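Local coordinates for protein putative dehydrogenase (Pseudomonas fluorescens, PDB 6UUG) that oxidises methanesulfinate as the flavin-dependent monooxygenase component of a two-component system in bacterial sulfur assimilation, on an acyl-CoA dehydrogenase-type fold, at residues S200-W208 and D217-R225. Residues are numbered along the deposited sequence; the frame is centred on the assembly and turned at random.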
loop_
_atom_site.group_PDB
_atom_site.type_symbol
_atom_site.label_atom_id
_atom_site.label_comp_id
_atom_site.label_asym_id
_atom_site.label_seq_id
_atom_site.Cartn_x
_atom_site.Cartn_y
_atom_site.Cartn_z
ATOM N N SER A 200 -30.388 14.797 40.532
ATOM C CA SER A 200 -31.718 14.248 40.289
ATOM C C SER A 200 -32.150 14.449 38.843
ATOM O O SER A 200 -32.013 15.539 38.280
ATOM C CB SER A 200 -32.732 14.900 41.232
ATOM O OG SER A 200 -34.040 14.441 40.941
ATOM N N GLY A 201 -32.683 13.389 38.244
ATOM C CA GLY A 201 -33.135 13.436 36.872
ATOM C C GLY A 201 -32.184 12.824 35.865
ATOM O O GLY A 201 -32.575 12.638 34.706
ATOM N N ILE A 202 -30.953 12.510 36.264
ATOM C CA ILE A 202 -29.975 11.890 35.378
ATOM C C ILE A 202 -30.014 10.388 35.583
ATOM O O ILE A 202 -29.851 9.902 36.710
ATOM C CB ILE A 202 -28.558 12.432 35.634
ATOM C CG1 ILE A 202 -28.506 13.943 35.395
ATOM C CG2 ILE A 202 -27.552 11.710 34.739
ATOM C CD1 ILE A 202 -27.145 14.534 35.654
ATOM N N THR A 203 -30.219 9.650 34.496
ATOM C CA THR A 203 -30.186 8.192 34.506
ATOM C C THR A 203 -29.131 7.731 33.510
ATOM O O THR A 203 -29.311 7.885 32.299
ATOM C CB THR A 203 -31.548 7.607 34.155
ATOM O OG1 THR A 203 -32.503 8.017 35.140
ATOM C CG2 THR A 203 -31.469 6.096 34.121
ATOM N N LEU A 204 -28.034 7.176 34.024
ATOM C CA LEU A 204 -26.927 6.685 33.206
ATOM C C LEU A 204 -27.129 5.191 32.966
ATOM O O LEU A 204 -27.033 4.385 33.897
ATOM C CB LEU A 204 -25.591 6.960 33.894
ATOM C CG LEU A 204 -25.306 8.397 34.338
ATOM C CD1 LEU A 204 -24.018 8.468 35.144
ATOM C CD2 LEU A 204 -25.239 9.331 33.140
ATOM N N HIS A 205 -27.395 4.819 31.710
ATOM C CA HIS A 205 -27.843 3.461 31.415
ATOM C C HIS A 205 -26.721 2.436 31.478
ATOM O O HIS A 205 -26.972 1.282 31.846
ATOM C CB HIS A 205 -28.512 3.423 30.045
ATOM C CG HIS A 205 -29.730 4.284 29.957
ATOM N ND1 HIS A 205 -30.722 4.262 30.913
ATOM C CD2 HIS A 205 -30.111 5.203 29.038
ATOM C CE1 HIS A 205 -31.666 5.126 30.585
ATOM N NE2 HIS A 205 -31.321 5.708 29.450
ATOM N N ASN A 206 -25.496 2.830 31.128
ATOM C CA ASN A 206 -24.349 1.925 31.109
ATOM C C ASN A 206 -24.650 0.691 30.258
ATOM O O ASN A 206 -24.430 -0.452 30.664
ATOM C CB ASN A 206 -23.930 1.530 32.528
ATOM C CG ASN A 206 -22.421 1.385 32.675
ATOM O OD1 ASN A 206 -21.691 1.265 31.685
ATOM N ND2 ASN A 206 -21.947 1.398 33.917
ATOM N N ASP A 207 -25.185 0.943 29.066
ATOM C CA ASP A 207 -25.442 -0.082 28.065
ATOM C C ASP A 207 -24.327 -0.171 27.030
ATOM O O ASP A 207 -24.505 -0.825 25.995
ATOM C CB ASP A 207 -26.775 0.193 27.368
ATOM C CG ASP A 207 -26.875 1.618 26.858
ATOM O OD1 ASP A 207 -26.352 2.526 27.541
ATOM O OD2 ASP A 207 -27.464 1.832 25.778
ATOM N N TRP A 208 -23.195 0.483 27.281
ATOM C CA TRP A 208 -22.086 0.493 26.335
ATOM C C TRP A 208 -21.640 -0.927 26.009
ATOM O O TRP A 208 -21.218 -1.678 26.895
ATOM C CB TRP A 208 -20.929 1.303 26.914
ATOM C CG TRP A 208 -19.719 1.341 26.036
ATOM C CD1 TRP A 208 -18.468 0.873 26.341
ATOM C CD2 TRP A 208 -19.636 1.875 24.706
ATOM N NE1 TRP A 208 -17.612 1.088 25.281
ATOM C CE2 TRP A 208 -18.305 1.702 24.267
ATOM C CE3 TRP A 208 -20.558 2.481 23.843
ATOM C CZ2 TRP A 208 -17.872 2.122 23.007
ATOM C CZ3 TRP A 208 -20.126 2.895 22.590
ATOM C CH2 TRP A 208 -18.796 2.710 22.183
ATOM N N ASP A 217 -17.460 3.027 29.235
ATOM C CA ASP A 217 -18.824 3.374 29.660
ATOM C C ASP A 217 -19.501 4.345 28.691
ATOM O O ASP A 217 -20.264 5.218 29.105
ATOM C CB ASP A 217 -18.833 3.966 31.079
ATOM C CG ASP A 217 -18.274 3.015 32.122
ATOM O OD1 ASP A 217 -18.657 1.823 32.113
ATOM O OD2 ASP A 217 -17.450 3.465 32.956
ATOM N N SER A 218 -19.238 4.197 27.390
ATOM C CA SER A 218 -19.720 5.187 26.426
ATOM C C SER A 218 -21.180 4.949 26.041
ATOM O O SER A 218 -21.568 5.193 24.892
ATOM C CB SER A 218 -18.842 5.200 25.164
ATOM O OG SER A 218 -17.522 5.660 25.429
ATOM N N GLY A 219 -21.996 4.494 26.993
ATOM C CA GLY A 219 -23.388 4.174 26.736
ATOM C C GLY A 219 -24.327 5.363 26.693
ATOM O O GLY A 219 -23.954 6.440 26.220
ATOM N N SER A 220 -25.547 5.184 27.195
ATOM C CA SER A 220 -26.617 6.163 27.070
ATOM C C SER A 220 -26.928 6.821 28.407
ATOM O O SER A 220 -26.577 6.316 29.477
ATOM C CB SER A 220 -27.895 5.515 26.521
ATOM O OG SER A 220 -27.829 5.342 25.119
ATOM N N ALA A 221 -27.613 7.963 28.325
ATOM C CA ALA A 221 -28.142 8.654 29.492
ATOM C C ALA A 221 -29.499 9.250 29.149
ATOM O O ALA A 221 -29.755 9.636 28.005
ATOM C CB ALA A 221 -27.201 9.760 29.987
ATOM N N THR A 222 -30.368 9.317 30.156
ATOM C CA THR A 222 -31.663 9.975 30.057
ATOM C C THR A 222 -31.699 11.140 31.038
ATOM O O THR A 222 -31.389 10.965 32.220
ATOM C CB THR A 222 -32.811 9.001 30.350
ATOM O OG1 THR A 222 -32.905 8.035 29.296
ATOM C CG2 THR A 222 -34.134 9.745 30.458
ATOM N N PHE A 223 -32.048 12.326 30.533
ATOM C CA PHE A 223 -32.201 13.544 31.323
ATOM C C PHE A 223 -33.688 13.830 31.498
ATOM O O PHE A 223 -34.398 14.050 30.511
ATOM C CB PHE A 223 -31.516 14.731 30.637
ATOM C CG PHE A 223 -30.019 14.733 30.764
ATOM C CD1 PHE A 223 -29.240 13.883 29.999
ATOM C CD2 PHE A 223 -29.390 15.604 31.637
ATOM C CE1 PHE A 223 -27.860 13.889 30.122
ATOM C CE2 PHE A 223 -28.015 15.616 31.764
ATOM C CZ PHE A 223 -27.249 14.762 31.010
ATOM N N GLU A 224 -34.150 13.849 32.745
ATOM C CA GLU A 224 -35.555 14.093 33.073
ATOM C C GLU A 224 -35.648 15.372 33.903
ATOM O O GLU A 224 -35.442 15.337 35.118
ATOM C CB GLU A 224 -36.151 12.905 33.826
ATOM C CG GLU A 224 -37.663 12.956 33.941
ATOM C CD GLU A 224 -38.349 12.679 32.618
ATOM O OE1 GLU A 224 -38.222 11.542 32.111
ATOM O OE2 GLU A 224 -39.003 13.602 32.080
ATOM N N ARG A 225 -35.951 16.492 33.241
ATOM C CA ARG A 225 -36.081 17.803 33.888
ATOM C C ARG A 225 -34.901 18.087 34.819
ATOM O O ARG A 225 -35.066 18.470 35.981
ATOM C CB ARG A 225 -37.412 17.915 34.638
ATOM C CG ARG A 225 -38.634 17.915 33.729
ATOM C CD ARG A 225 -39.912 18.313 34.466
ATOM N NE ARG A 225 -39.862 19.685 34.968
ATOM C CZ ARG A 225 -39.889 20.012 36.257
ATOM N NH1 ARG A 225 -39.979 19.063 37.181
ATOM N NH2 ARG A 225 -39.834 21.289 36.624
#
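G201 O accepts the amide of E224 (N to O 2.8 Å), opening an antiparallel ladder between strand 202-204 and strand 221-228. I202 and F223 then lie side by side, pointing the same way, with I202 CG1 4.0 Å from F223 CE2. T203 and T222 form the hydrogen-bonded pair, each amide lying in the plane of the other's carbonyl. L204 returns to the I202 face, where its CD2 packs on the methyl of A221.

At H205 the backbone amide still bonds to S220 O, while the ring, its CG anti to the carbonyl carbon (chi1 -62°), swings across the second strand. There H205 NE2 and T222 OG1 share a hydrogen bond of 2.8 Å; K164 is a second partner of this hydroxyl. S220 CB abuts the ring edge, and T203 O sits over one face. Past the strand, D207 OD1 takes the S220 amide on its syn lone pair (OD1 to N 2.8 Å). W208 closes the contact: S218 CB stands 3.4 Å from the centroid of its six-membered ring, nearly on the normal, while NE1 bonds to Q213 O. With the indole replaced by an alanine here, S218 CB would probably lose its aromatic cover and Q213 O its NE1 donor. Backbone bonds thus set the register that adds short outer strand 202-204 to strand 221-228, which also pairs with 159-162, and D207 OD1 extends the polar grip beyond the ladder.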